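Local atomic coordinates of amidohydrolase (Brucella melitensis biovar Abortus, PDB entry 4F0L), a protein that probably acts as a metal-dependent deaminase of the amidohydrolase superfamily, carrying an iron ion in its TIM-barrel domain. Residues H289-G294 with T315-A320; E262-H267 with A272-I277; V423-V426 with V431-V434; R112-M117 with A157-T162; G362-A367 with W415-R420. One frame throughout, in Å; residues are numbered along the deposited sequence.

Contact 1. Residues H289-G294 with T315-A320; sequences HMAKAG and TEFAAA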
# COMPACT_ATOMS: atom_id res chain seq x y z
N HIS B 289 8.59 8.62 -28.17
CA HIS B 289 8.12 9.83 -28.83
C HIS B 289 7.45 10.71 -27.81
O HIS B 289 7.59 11.93 -27.87
CB HIS B 289 7.15 9.54 -29.96
CG HIS B 289 7.78 8.86 -31.16
ND1 HIS B 289 7.15 7.90 -31.88
CD2 HIS B 289 9.02 9.06 -31.78
CE1 HIS B 289 7.94 7.49 -32.90
NE2 HIS B 289 9.08 8.21 -32.85
N MET B 290 6.71 10.10 -26.88
CA MET B 290 6.03 10.88 -25.84
C MET B 290 7.05 11.61 -25.02
O MET B 290 6.93 12.82 -24.80
CB MET B 290 5.17 9.99 -24.94
CG MET B 290 4.50 10.75 -23.80
SD MET B 290 3.55 9.71 -22.70
CE MET B 290 3.27 10.84 -21.30
N ALA B 291 8.06 10.88 -24.55
CA ALA B 291 9.11 11.46 -23.75
C ALA B 291 9.84 12.56 -24.53
O ALA B 291 10.15 13.61 -23.98
CB ALA B 291 10.09 10.38 -23.27
N LYS B 292 10.11 12.32 -25.80
CA LYS B 292 10.90 13.27 -26.60
C LYS B 292 10.11 14.54 -26.83
O LYS B 292 10.68 15.63 -26.88
CB LYS B 292 11.31 12.66 -27.95
N ALA B 293 8.79 14.39 -26.99
CA ALA B 293 7.88 15.54 -27.12
C ALA B 293 7.82 16.37 -25.84
O ALA B 293 7.47 17.54 -25.90
CB ALA B 293 6.50 15.08 -27.49
N GLY B 294 8.14 15.76 -24.70
CA GLY B 294 8.16 16.47 -23.42
C GLY B 294 6.87 16.40 -22.62
O GLY B 294 6.75 17.05 -21.58
N THR B 315 10.50 2.25 -17.03
CA THR B 315 11.96 2.33 -17.28
C THR B 315 12.25 2.90 -18.67
O THR B 315 13.08 3.80 -18.80
CB THR B 315 12.66 0.97 -17.07
OG1 THR B 315 12.09 0.00 -17.96
CG2 THR B 315 12.46 0.49 -15.66
N GLU B 316 11.52 2.43 -19.67
CA GLU B 316 11.66 2.95 -21.05
C GLU B 316 11.34 4.45 -21.05
O GLU B 316 12.08 5.24 -21.63
CB GLU B 316 10.79 2.17 -22.06
N PHE B 317 10.26 4.84 -20.38
CA PHE B 317 9.87 6.25 -20.36
C PHE B 317 10.97 7.13 -19.72
O PHE B 317 11.38 8.16 -20.31
CB PHE B 317 8.52 6.42 -19.68
CG PHE B 317 7.97 7.81 -19.78
CD1 PHE B 317 7.62 8.36 -21.00
CD2 PHE B 317 7.82 8.58 -18.64
CE1 PHE B 317 7.12 9.65 -21.10
CE2 PHE B 317 7.31 9.86 -18.72
CZ PHE B 317 6.96 10.40 -19.94
N ALA B 318 11.50 6.68 -18.58
CA ALA B 318 12.54 7.41 -17.85
C ALA B 318 13.87 7.44 -18.62
O ALA B 318 14.51 8.50 -18.71
CB ALA B 318 12.74 6.82 -16.44
N ALA B 319 14.24 6.33 -19.23
CA ALA B 319 15.47 6.27 -20.03
C ALA B 319 15.41 7.23 -21.22
O ALA B 319 16.43 7.76 -21.64
CB ALA B 319 15.74 4.84 -20.50
N ALA B 320 14.22 7.50 -21.75
CA ALA B 320 14.09 8.42 -22.87
C ALA B 320 13.98 9.90 -22.42
O ALA B 320 13.71 10.78 -23.25
CB ALA B 320 12.92 8.02 -23.73
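The ring of Phe317 offers its CD1-CE1-CZ side to helix 284-293, where Met290 and Ala291 approach it obliquely; away from that helix the same ring packs edge-to-face with Phe312. Most of the touching is done at CE1: Met290 SD lies 3.9 Å from Phe317 CE1, and Ala291 CB lies 3.8 Å from that same Phe317 CE1. The sulfur stands 4.9 Å from the centroid of the Phe317 ring and 50° off its normal, the geometry of a Met-aromatic contact with the sulfur neither straight above the ring nor level with it. Torsions account for the meeting. Met290 has CG anti to the backbone N (chi1 177°) and runs extended beyond it, carrying SD and CE past the ring, so that Met290 CE comes within 4.0 Å of Phe317 CZ. Phe317 takes the same first torsion (chi1 -172°), which swings its ring toward the other helix.

The second point of contact is small and close. Ala291 CB touches Ala320 CB at 3.7 Å and the carbonyl Ala320 O at 3.6 Å, and the two CA atoms of Ala291 and Ala320 are 5.9 Å apart, a spacing that methyl-sized side chains permit. Ala320 is where helix 314-319 ends, while helix 284-293 closes just beyond the contact in a Schellman motif at Gly294, whose phi is positive. Beneath both helices runs strand 296-299 of the parallel sheet: Met290 and Phe317 each rest on its Ala297, so the two helices sit side by side as outer layer over that barrel strand.

Contact 2. Residues E262-H267 with A272-I277; sequences EWLLDH and ARWCLI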
# COMPACT_ATOMS: atom_id res chain seq x y z
N GLU B 262 0.00 7.49 -30.01
CA GLU B 262 0.47 7.71 -31.36
C GLU B 262 -0.45 8.67 -32.13
O GLU B 262 -0.01 9.62 -32.78
CB GLU B 262 0.54 6.33 -32.06
CG GLU B 262 0.95 6.36 -33.50
CD GLU B 262 0.75 5.05 -34.21
OE1 GLU B 262 0.03 4.14 -33.72
OE2 GLU B 262 1.32 4.94 -35.31
N TRP B 263 -1.75 8.43 -32.04
CA TRP B 263 -2.69 9.26 -32.75
C TRP B 263 -2.60 10.69 -32.26
O TRP B 263 -2.50 11.64 -33.06
CB TRP B 263 -4.08 8.70 -32.56
CG TRP B 263 -5.06 9.44 -33.41
CD1 TRP B 263 -5.55 9.07 -34.66
CD2 TRP B 263 -5.66 10.73 -33.11
NE1 TRP B 263 -6.40 10.03 -35.13
CE2 TRP B 263 -6.50 11.05 -34.26
CE3 TRP B 263 -5.59 11.62 -32.06
CZ2 TRP B 263 -7.24 12.21 -34.31
CZ3 TRP B 263 -6.33 12.79 -32.13
CH2 TRP B 263 -7.13 13.08 -33.24
N LEU B 264 -2.58 10.84 -30.93
CA LEU B 264 -2.46 12.15 -30.34
C LEU B 264 -1.16 12.87 -30.78
O LEU B 264 -1.18 14.05 -31.15
CB LEU B 264 -2.55 12.05 -28.81
CG LEU B 264 -2.72 13.37 -28.05
CD1 LEU B 264 -4.03 14.03 -28.45
CD2 LEU B 264 -2.67 13.12 -26.54
N LEU B 265 -0.03 12.18 -30.74
CA LEU B 265 1.25 12.80 -31.11
C LEU B 265 1.27 13.22 -32.59
O LEU B 265 1.89 14.21 -32.95
CB LEU B 265 2.43 11.88 -30.82
CG LEU B 265 2.64 11.54 -29.33
CD1 LEU B 265 3.82 10.60 -29.17
CD2 LEU B 265 2.82 12.83 -28.55
N ASP B 266 0.56 12.46 -33.43
CA ASP B 266 0.48 12.77 -34.87
C ASP B 266 -0.48 13.91 -35.21
O ASP B 266 -0.30 14.56 -36.25
CB ASP B 266 0.03 11.55 -35.68
CG ASP B 266 1.10 10.46 -35.77
OD1 ASP B 266 2.25 10.69 -35.34
OD2 ASP B 266 0.79 9.38 -36.30
N HIS B 267 -1.48 14.16 -34.36
CA HIS B 267 -2.51 15.16 -34.70
C HIS B 267 -2.49 16.41 -33.87
O HIS B 267 -3.24 17.34 -34.14
CB HIS B 267 -3.89 14.53 -34.60
CG HIS B 267 -4.16 13.54 -35.69
ND1 HIS B 267 -3.80 12.25 -35.59
CD2 HIS B 267 -4.75 13.69 -36.94
CE1 HIS B 267 -4.16 11.60 -36.71
NE2 HIS B 267 -4.73 12.49 -37.54
N ALA B 272 5.52 19.84 -23.30
CA ALA B 272 5.44 19.86 -21.84
C ALA B 272 4.18 20.56 -21.32
O ALA B 272 3.86 20.50 -20.13
CB ALA B 272 6.71 20.50 -21.25
N ARG B 273 3.45 21.24 -22.21
CA ARG B 273 2.16 21.83 -21.88
C ARG B 273 1.13 20.72 -21.59
O ARG B 273 0.12 20.95 -20.90
CB ARG B 273 1.72 22.71 -23.07
CG ARG B 273 0.41 23.43 -22.96
CD ARG B 273 -0.04 23.96 -24.33
NE ARG B 273 -1.37 24.51 -24.16
CZ ARG B 273 -2.35 24.50 -25.05
NH1 ARG B 273 -2.17 23.99 -26.25
NH2 ARG B 273 -3.53 25.01 -24.71
N TRP B 274 1.38 19.54 -22.16
CA TRP B 274 0.45 18.43 -22.11
C TRP B 274 0.81 17.47 -21.01
O TRP B 274 2.01 17.23 -20.78
CB TRP B 274 0.43 17.67 -23.42
CG TRP B 274 -0.19 18.43 -24.57
CD1 TRP B 274 0.27 19.60 -25.20
CD2 TRP B 274 -1.43 18.10 -25.27
NE1 TRP B 274 -0.59 19.99 -26.20
CE2 TRP B 274 -1.61 19.13 -26.31
CE3 TRP B 274 -2.37 17.09 -25.15
CZ2 TRP B 274 -2.71 19.13 -27.16
CZ3 TRP B 274 -3.48 17.10 -26.01
CH2 TRP B 274 -3.64 18.09 -27.00
N CYS B 275 -0.23 16.96 -20.35
CA CYS B 275 -0.11 15.87 -19.40
C CYS B 275 -1.06 14.73 -19.84
O CYS B 275 -2.28 14.93 -19.95
CB CYS B 275 -0.43 16.31 -17.98
SG CYS B 275 -0.23 14.97 -16.76
N LEU B 276 -0.49 13.58 -20.15
CA LEU B 276 -1.29 12.47 -20.66
C LEU B 276 -1.50 11.58 -19.49
O LEU B 276 -0.55 11.02 -18.96
CB LEU B 276 -0.58 11.72 -21.79
CG LEU B 276 -0.04 12.53 -22.96
CD1 LEU B 276 0.40 11.59 -24.11
CD2 LEU B 276 -1.03 13.59 -23.41
N ILE B 277 -2.75 11.47 -19.07
CA ILE B 277 -3.11 10.73 -17.86
C ILE B 277 -3.14 9.21 -18.16
O ILE B 277 -3.72 8.76 -19.16
CB ILE B 277 -4.47 11.20 -17.29
CG1 ILE B 277 -4.49 12.73 -17.17
CG2 ILE B 277 -4.73 10.56 -15.91
CD1 ILE B 277 -3.46 13.27 -16.19
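Leu264 points its branch at strand 274-276 by setting CG anti to its backbone N (chi1 -169°), whereas Trp274 and Leu276 both hold CG beside the backbone N and anti to the carbonyl carbon (chi1 -70° in Trp274). Two apart on the strand, Trp274 and Leu276 face the same side, and the two methyls of Leu264 divide between them. Leu264 CD2 meets Leu276 CD2 at 3.6 Å, the two leucines reaching toward each other tip to tip. Leu264 CD1 lies 4.0 Å from Trp274 CZ3, and Leu264 CD2 is almost as near, 4.1 Å from that Trp274 CZ3; the benzo corner of the indole is thus the part that touches the helix. With CA atoms of Leu264 and Leu276 9.8 Å apart, the gap is spanned by side chains alone.

Strand 274-276 lies between strands 238-242 and 296-299 in a parallel sheet, and Cys275, between the two contact residues, turns to the other side, against His239 and Leu64. Helix 260-267 therefore packs on the outer face of a barrel strand, with Leu226 of helix 223-229 also on Leu264. The side chain of Leu276 is about 12 Å from the bound iron. Near the helix end His267 ND1 donates to Trp263 O over 2.9 Å, and this atom sits over the centre of the Trp263 indole, 3.2 Å above its plane.

Carbon alone meets carbon across this interface, all three participants are buried, and cohesion must come from dispersion and exclusion of water.

Contact 3. Residues V423-V426 with V431-V434; sequences VCDV and VKQV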
# COMPACT_ATOMS: atom_id res chain seq x y z
N VAL B 423 4.18 12.25 7.34
CA VAL B 423 4.05 13.73 7.20
C VAL B 423 3.78 14.41 8.56
O VAL B 423 2.93 13.95 9.34
CB VAL B 423 2.93 14.07 6.19
CG1 VAL B 423 2.57 15.57 6.22
CG2 VAL B 423 3.33 13.62 4.80
N CYS B 424 4.56 15.43 8.86
CA CYS B 424 4.39 16.20 10.10
C CYS B 424 3.69 17.55 9.81
O CYS B 424 2.47 17.65 9.92
CB CYS B 424 5.73 16.39 10.80
SG CYS B 424 5.55 16.96 12.50
N ASP B 425 4.44 18.55 9.35
CA ASP B 425 3.87 19.84 8.98
C ASP B 425 3.82 20.02 7.47
O ASP B 425 4.64 19.47 6.73
CB ASP B 425 4.67 20.98 9.62
CG ASP B 425 4.61 20.95 11.14
OD1 ASP B 425 3.83 20.19 11.73
OD2 ASP B 425 5.36 21.72 11.80
N VAL B 426 2.88 20.83 7.01
CA VAL B 426 2.75 21.10 5.61
C VAL B 426 2.39 22.57 5.44
O VAL B 426 1.46 23.05 6.08
CB VAL B 426 1.65 20.23 4.96
CG1 VAL B 426 1.54 20.56 3.48
CG2 VAL B 426 1.87 18.72 5.22
N VAL B 431 1.72 29.23 4.43
CA VAL B 431 0.75 29.07 5.55
C VAL B 431 0.76 27.62 6.01
O VAL B 431 0.57 26.71 5.21
CB VAL B 431 -0.70 29.45 5.13
CG1 VAL B 431 -1.69 29.19 6.30
CG2 VAL B 431 -0.75 30.90 4.65
N LYS B 432 1.00 27.40 7.31
CA LYS B 432 1.04 26.02 7.83
C LYS B 432 -0.35 25.45 7.92
O LYS B 432 -1.10 25.81 8.80
CB LYS B 432 1.71 25.96 9.22
CG LYS B 432 1.99 24.51 9.64
CD LYS B 432 2.51 24.39 11.05
CE LYS B 432 3.96 24.76 11.16
NZ LYS B 432 4.48 24.54 12.54
N GLN B 433 -0.70 24.58 6.97
CA GLN B 433 -2.04 24.04 6.94
C GLN B 433 -2.15 22.77 7.80
O GLN B 433 -3.22 22.52 8.34
CB GLN B 433 -2.52 23.76 5.51
CG GLN B 433 -2.67 25.00 4.65
CD GLN B 433 -3.82 25.89 5.09
OE1 GLN B 433 -4.60 25.50 5.96
NE2 GLN B 433 -3.92 27.10 4.55
N VAL B 434 -1.06 22.02 7.94
CA VAL B 434 -1.04 20.76 8.65
C VAL B 434 0.02 20.84 9.73
O VAL B 434 1.15 21.28 9.46
CB VAL B 434 -0.75 19.58 7.68
CG1 VAL B 434 -0.65 18.25 8.46
CG2 VAL B 434 -1.82 19.54 6.58
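Val426 O is gripped by two amides of the opposing strand: Gln433 N donates over 2.8 Å to Val426 O, nearly along the C=O axis (165° at the oxygen), and Val434 N donates over 3.3 Å to the same Val426 O, in the carbonyl plane and on a lone pair. In return Val426 N gives a bond of 3.0 Å to Val434 O, completing an antiparallel hydrogen-bonded pair. The valines of that pair lie side by side and point the same way, with Val426 CB 3.7 Å from Val434 CB.

Asp425 and Lys432 add a salt bridge. Lys432, bent at chi3 (-77°), brings NZ to 3.0 Å from Asp425 OD2, arriving from above the carboxylate plane, 59° out of it. Each charge has further company: Lys432 also pairs with Glu52, and Asp425 takes hydrogen bonds from Gln54 and from Gly436 N.

Two residues facing one define a classic beta bulge, here Gln433 and Val434 opposite Val426; Cys424 and Asp425 form another against Ser397 on the neighbouring strand. Together these features describe a bulged beta hairpin, 422-428 with 431-435, whose ties to 52-54 are consistent with the small beta domain that accompanies the barrel in amidohydrolases.

Contact 4. Residues R112-M117 with A157-T162; sequences RLYVDM and AGMGLT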
# COMPACT_ATOMS: atom_id res chain seq x y z
N ARG B 112 -13.06 17.89 2.15
CA ARG B 112 -12.52 16.82 2.98
C ARG B 112 -11.43 16.05 2.25
O ARG B 112 -10.46 15.61 2.86
CB ARG B 112 -13.63 15.88 3.46
CG ARG B 112 -13.20 14.83 4.45
CD ARG B 112 -12.69 15.48 5.75
NE ARG B 112 -12.08 14.55 6.70
CZ ARG B 112 -10.82 14.08 6.63
NH1 ARG B 112 -9.99 14.45 5.68
NH2 ARG B 112 -10.40 13.23 7.55
N LEU B 113 -11.59 15.90 0.95
CA LEU B 113 -10.53 15.34 0.10
C LEU B 113 -9.24 16.15 0.11
O LEU B 113 -8.13 15.60 0.27
CB LEU B 113 -11.01 15.24 -1.32
CG LEU B 113 -9.91 14.88 -2.33
CD1 LEU B 113 -9.27 13.55 -1.99
CD2 LEU B 113 -10.42 14.95 -3.79
N TYR B 114 -9.38 17.46 -0.04
CA TYR B 114 -8.20 18.31 -0.09
C TYR B 114 -7.51 18.35 1.27
O TYR B 114 -6.29 18.42 1.35
CB TYR B 114 -8.52 19.71 -0.66
CG TYR B 114 -9.07 19.71 -2.10
CD1 TYR B 114 -8.78 18.67 -2.99
CD2 TYR B 114 -9.86 20.74 -2.56
CE1 TYR B 114 -9.29 18.66 -4.28
CE2 TYR B 114 -10.34 20.75 -3.84
CZ TYR B 114 -10.07 19.71 -4.69
OH TYR B 114 -10.56 19.69 -5.98
N VAL B 115 -8.29 18.27 2.36
CA VAL B 115 -7.68 18.12 3.68
C VAL B 115 -6.86 16.81 3.78
O VAL B 115 -5.72 16.79 4.27
CB VAL B 115 -8.74 18.20 4.79
CG1 VAL B 115 -8.22 17.55 6.09
CG2 VAL B 115 -9.20 19.64 4.99
N ASP B 116 -7.46 15.72 3.33
CA ASP B 116 -6.77 14.43 3.30
C ASP B 116 -5.46 14.52 2.45
O ASP B 116 -4.38 14.07 2.86
CB ASP B 116 -7.75 13.40 2.71
CG ASP B 116 -7.67 12.06 3.35
OD1 ASP B 116 -6.50 11.65 3.59
OD2 ASP B 116 -8.74 11.38 3.54
N MET B 117 -5.55 15.12 1.27
CA MET B 117 -4.35 15.31 0.41
C MET B 117 -3.29 16.15 1.13
O MET B 117 -2.14 15.78 1.15
CB MET B 117 -4.71 16.01 -0.89
CG MET B 117 -5.49 15.12 -1.88
SD MET B 117 -5.83 16.02 -3.40
CE MET B 117 -6.46 14.72 -4.48
N ALA B 157 -9.48 24.95 2.23
CA ALA B 157 -8.42 23.99 2.61
C ALA B 157 -7.03 24.62 2.68
O ALA B 157 -6.14 24.15 3.41
CB ALA B 157 -8.40 22.80 1.65
N GLY B 158 -6.86 25.69 1.91
CA GLY B 158 -5.55 26.30 1.67
C GLY B 158 -4.73 25.48 0.69
O GLY B 158 -3.53 25.55 0.69
N MET B 159 -5.41 24.68 -0.13
CA MET B 159 -4.77 23.80 -1.12
C MET B 159 -4.54 24.57 -2.43
O MET B 159 -5.41 25.33 -2.87
CB MET B 159 -5.70 22.61 -1.39
CG MET B 159 -5.32 21.77 -2.60
SD MET B 159 -3.74 20.94 -2.37
CE MET B 159 -4.36 19.41 -1.67
N GLY B 160 -3.35 24.39 -3.04
CA GLY B 160 -3.06 25.03 -4.34
C GLY B 160 -3.93 24.36 -5.39
O GLY B 160 -4.23 23.20 -5.26
N LEU B 161 -4.36 25.11 -6.39
CA LEU B 161 -5.31 24.58 -7.40
C LEU B 161 -4.86 24.88 -8.83
O LEU B 161 -4.69 26.03 -9.22
CB LEU B 161 -6.70 25.20 -7.18
CG LEU B 161 -7.82 24.78 -8.15
CD1 LEU B 161 -8.05 23.27 -8.15
CD2 LEU B 161 -9.12 25.52 -7.78
N THR B 162 -4.65 23.82 -9.59
CA THR B 162 -4.69 23.89 -11.01
C THR B 162 -5.99 23.27 -11.46
O THR B 162 -6.18 22.05 -11.41
CB THR B 162 -3.48 23.19 -11.64
OG1 THR B 162 -2.29 23.87 -11.24
CG2 THR B 162 -3.60 23.16 -13.14
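Apolar packing carries this contact, and Met159 is at its centre, touching both Tyr114 and Met117. Its methyl is the most intimate atom: Met159 CE lies 3.5 Å from Met117 CB and 4.1 Å from Met117 SD, the two methionines crossing at about a right angle. The torsions explain this position, since Met159 sets CG anti to the backbone N (chi1 167°) and then bends at chi2 (65°) and again at chi3, folding the methyl back onto the helix, where Met159 CE also comes 3.7 Å from the carbonyl Tyr114 O. Tyr114 touches with its CB more than with its ring: Tyr114 CB is 3.9 Å from Ala157 CB and 4.1 Å from Met159 CB, one carbon against both residues flanking Gly158.

The polar bonds go to partners outside the two segments. Tyr114 OH is hydrogen-bonded to Glu127, and Ala157 O to His439. On the far side of the helix Arg112 makes a salt bridge with Glu446, while Arg402 of the second subunit approaches Asp116 in a long, weak ion pair.

Gly158, with positive phi, terminates helix 145-157 in a Schellman motif and lets the chain turn into strand 160-167. Helix 103-119 lies against that junction, and strand 122-129 runs beneath: Tyr114, Met117 and Met159 all rest on its Val125, while Met117 further reaches Asn63 and Ser66 of strand 56-66.

Contact 5. Residues G362-A367 with W415-R420; sequences GSTGRA and WIFAGR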
# COMPACT_ATOMS: atom_id res chain seq x y z
N GLY B 362 21.33 4.87 -7.33
CA GLY B 362 20.80 5.58 -6.18
C GLY B 362 19.61 4.90 -5.51
O GLY B 362 19.25 3.73 -5.78
N SER B 363 19.00 5.67 -4.61
CA SER B 363 17.83 5.27 -3.87
C SER B 363 16.61 5.27 -4.80
O SER B 363 16.40 6.23 -5.55
CB SER B 363 17.62 6.23 -2.69
OG SER B 363 16.27 6.27 -2.23
N THR B 364 15.79 4.24 -4.70
CA THR B 364 14.54 4.19 -5.47
C THR B 364 13.57 5.26 -4.95
O THR B 364 12.91 5.95 -5.73
CB THR B 364 13.90 2.77 -5.40
OG1 THR B 364 14.82 1.83 -5.93
CG2 THR B 364 12.63 2.69 -6.21
N GLY B 365 13.49 5.42 -3.63
CA GLY B 365 12.58 6.42 -3.06
C GLY B 365 12.97 7.84 -3.46
O GLY B 365 12.12 8.67 -3.81
N ARG B 366 14.27 8.10 -3.46
CA ARG B 366 14.82 9.38 -3.91
C ARG B 366 14.44 9.70 -5.37
O ARG B 366 13.91 10.78 -5.67
CB ARG B 366 16.34 9.41 -3.73
CG ARG B 366 17.09 10.58 -4.35
CD ARG B 366 16.75 11.94 -3.74
NE ARG B 366 17.55 12.99 -4.41
CZ ARG B 366 18.84 13.21 -4.18
NH1 ARG B 366 19.50 12.45 -3.31
NH2 ARG B 366 19.50 14.16 -4.84
N ALA B 367 14.70 8.77 -6.27
CA ALA B 367 14.41 8.97 -7.69
C ALA B 367 12.93 9.20 -7.91
O ALA B 367 12.54 10.09 -8.66
CB ALA B 367 14.89 7.77 -8.51
N TRP B 415 10.19 6.17 4.64
CA TRP B 415 8.88 6.74 4.47
C TRP B 415 8.09 5.97 3.47
O TRP B 415 6.95 5.60 3.72
CB TRP B 415 9.04 8.17 3.97
CG TRP B 415 7.78 8.95 3.75
CD1 TRP B 415 6.53 8.76 4.35
CD2 TRP B 415 7.62 10.10 2.89
NE1 TRP B 415 5.64 9.69 3.91
CE2 TRP B 415 6.24 10.54 3.04
CE3 TRP B 415 8.46 10.79 2.01
CZ2 TRP B 415 5.74 11.63 2.34
CZ3 TRP B 415 7.94 11.87 1.31
CH2 TRP B 415 6.62 12.29 1.48
N ILE B 416 8.66 5.76 2.29
CA ILE B 416 7.89 5.24 1.16
C ILE B 416 7.71 3.73 1.21
O ILE B 416 6.66 3.24 0.83
CB ILE B 416 8.56 5.64 -0.17
CG1 ILE B 416 8.42 7.15 -0.38
CG2 ILE B 416 7.95 4.85 -1.35
CD1 ILE B 416 9.38 7.72 -1.41
N PHE B 417 8.72 2.99 1.66
CA PHE B 417 8.68 1.53 1.60
C PHE B 417 8.44 0.81 2.90
O PHE B 417 7.96 -0.30 2.89
CB PHE B 417 9.96 1.00 0.94
CG PHE B 417 10.09 1.41 -0.50
CD1 PHE B 417 9.32 0.81 -1.48
CD2 PHE B 417 10.94 2.44 -0.87
CE1 PHE B 417 9.42 1.19 -2.81
CE2 PHE B 417 11.04 2.84 -2.20
CZ PHE B 417 10.28 2.22 -3.18
N ALA B 418 8.82 1.41 4.01
CA ALA B 418 8.83 0.71 5.29
C ALA B 418 7.86 1.29 6.30
O ALA B 418 7.77 0.76 7.38
CB ALA B 418 10.23 0.66 5.88
N GLY B 419 7.18 2.39 5.96
CA GLY B 419 6.21 2.99 6.89
C GLY B 419 6.88 3.57 8.14
O GLY B 419 6.24 3.71 9.19
N ARG B 420 8.16 3.93 8.03
CA ARG B 420 8.95 4.35 9.19
C ARG B 420 9.02 5.90 9.40
O ARG B 420 9.69 6.37 10.32
CB ARG B 420 10.38 3.78 9.06
CG ARG B 420 10.48 2.26 9.28
CD ARG B 420 10.30 1.79 10.71
NE ARG B 420 10.30 0.32 10.73
CZ ARG B 420 11.37 -0.46 10.85
NH1 ARG B 420 12.56 0.07 11.05
NH2 ARG B 420 11.24 -1.78 10.81
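Thr364 and Gly365, in the first turn of helix 364-379, meet Ile416 and Phe417 in the last part of helix 408-417, so the contact is a helix start packed against a helix end, with Ser363 as the N-cap. Walking forward, Gly362 is joined by backbone hydrogen bonding to the second subunit. Ser363 follows, and its OG accepts from Arg366 N at 3.0 Å with an almost straight N-H...O angle of 169°; the same OG is bonded to Asp413 of helix 408-417.

Thr364 comes next. With OG1 beside the backbone N (chi1 -60°), its methyl stands anti to that N and Thr364 CG2 touches Phe417 CZ at 3.9 Å, the two side chains crossing at about a right angle. Its hydroxyl is bonded to Asn355, and weakly to Glu78 O of the second subunit.

At Gly365 the two segments come closest, its CA 6.4 Å from Ile416 CA, an approach helped by the missing side chain. Gly365 N sits at the edge of the Phe417 ring, near its plane, 3.8 Å from Phe417 CE2, but its hydrogen bond goes to Asp413 OD1. The Asp413 carboxylate thus faces the start of the helix, whose dipole would probably favour its negative charge. Arg366, pointing away, forms salt bridges with Asp370 and Asp409.

Across from Gly365 stands Ile416, whose CD1 rests 3.8 Å from Gly365 O; within its own segment, Ile416 CG2 lies over the centre of the Phe417 ring, 3.7 Å above its plane.

From the N terminus the five contacts close in series, none nested in or crossing another. Contact 4 comes first, joining helix 103-119 to the start of strand 160-167 across a beta-alpha unit. Contact 2 then closes a tight helix-to-strand turn, and contact 1 follows one helix later; the two touch, Met290 SD meeting Leu276 CD1, and cover neighbouring strands on one side of the barrel. Contact 5 spans the longest separation, 48 residues, and borders the second subunit, as contact 4 does. Contact 3 is a late hairpin that ties back: Val423 meets Trp415 of contact 5, and Gln433 packs on Ala157 and Gly158 of contact 4.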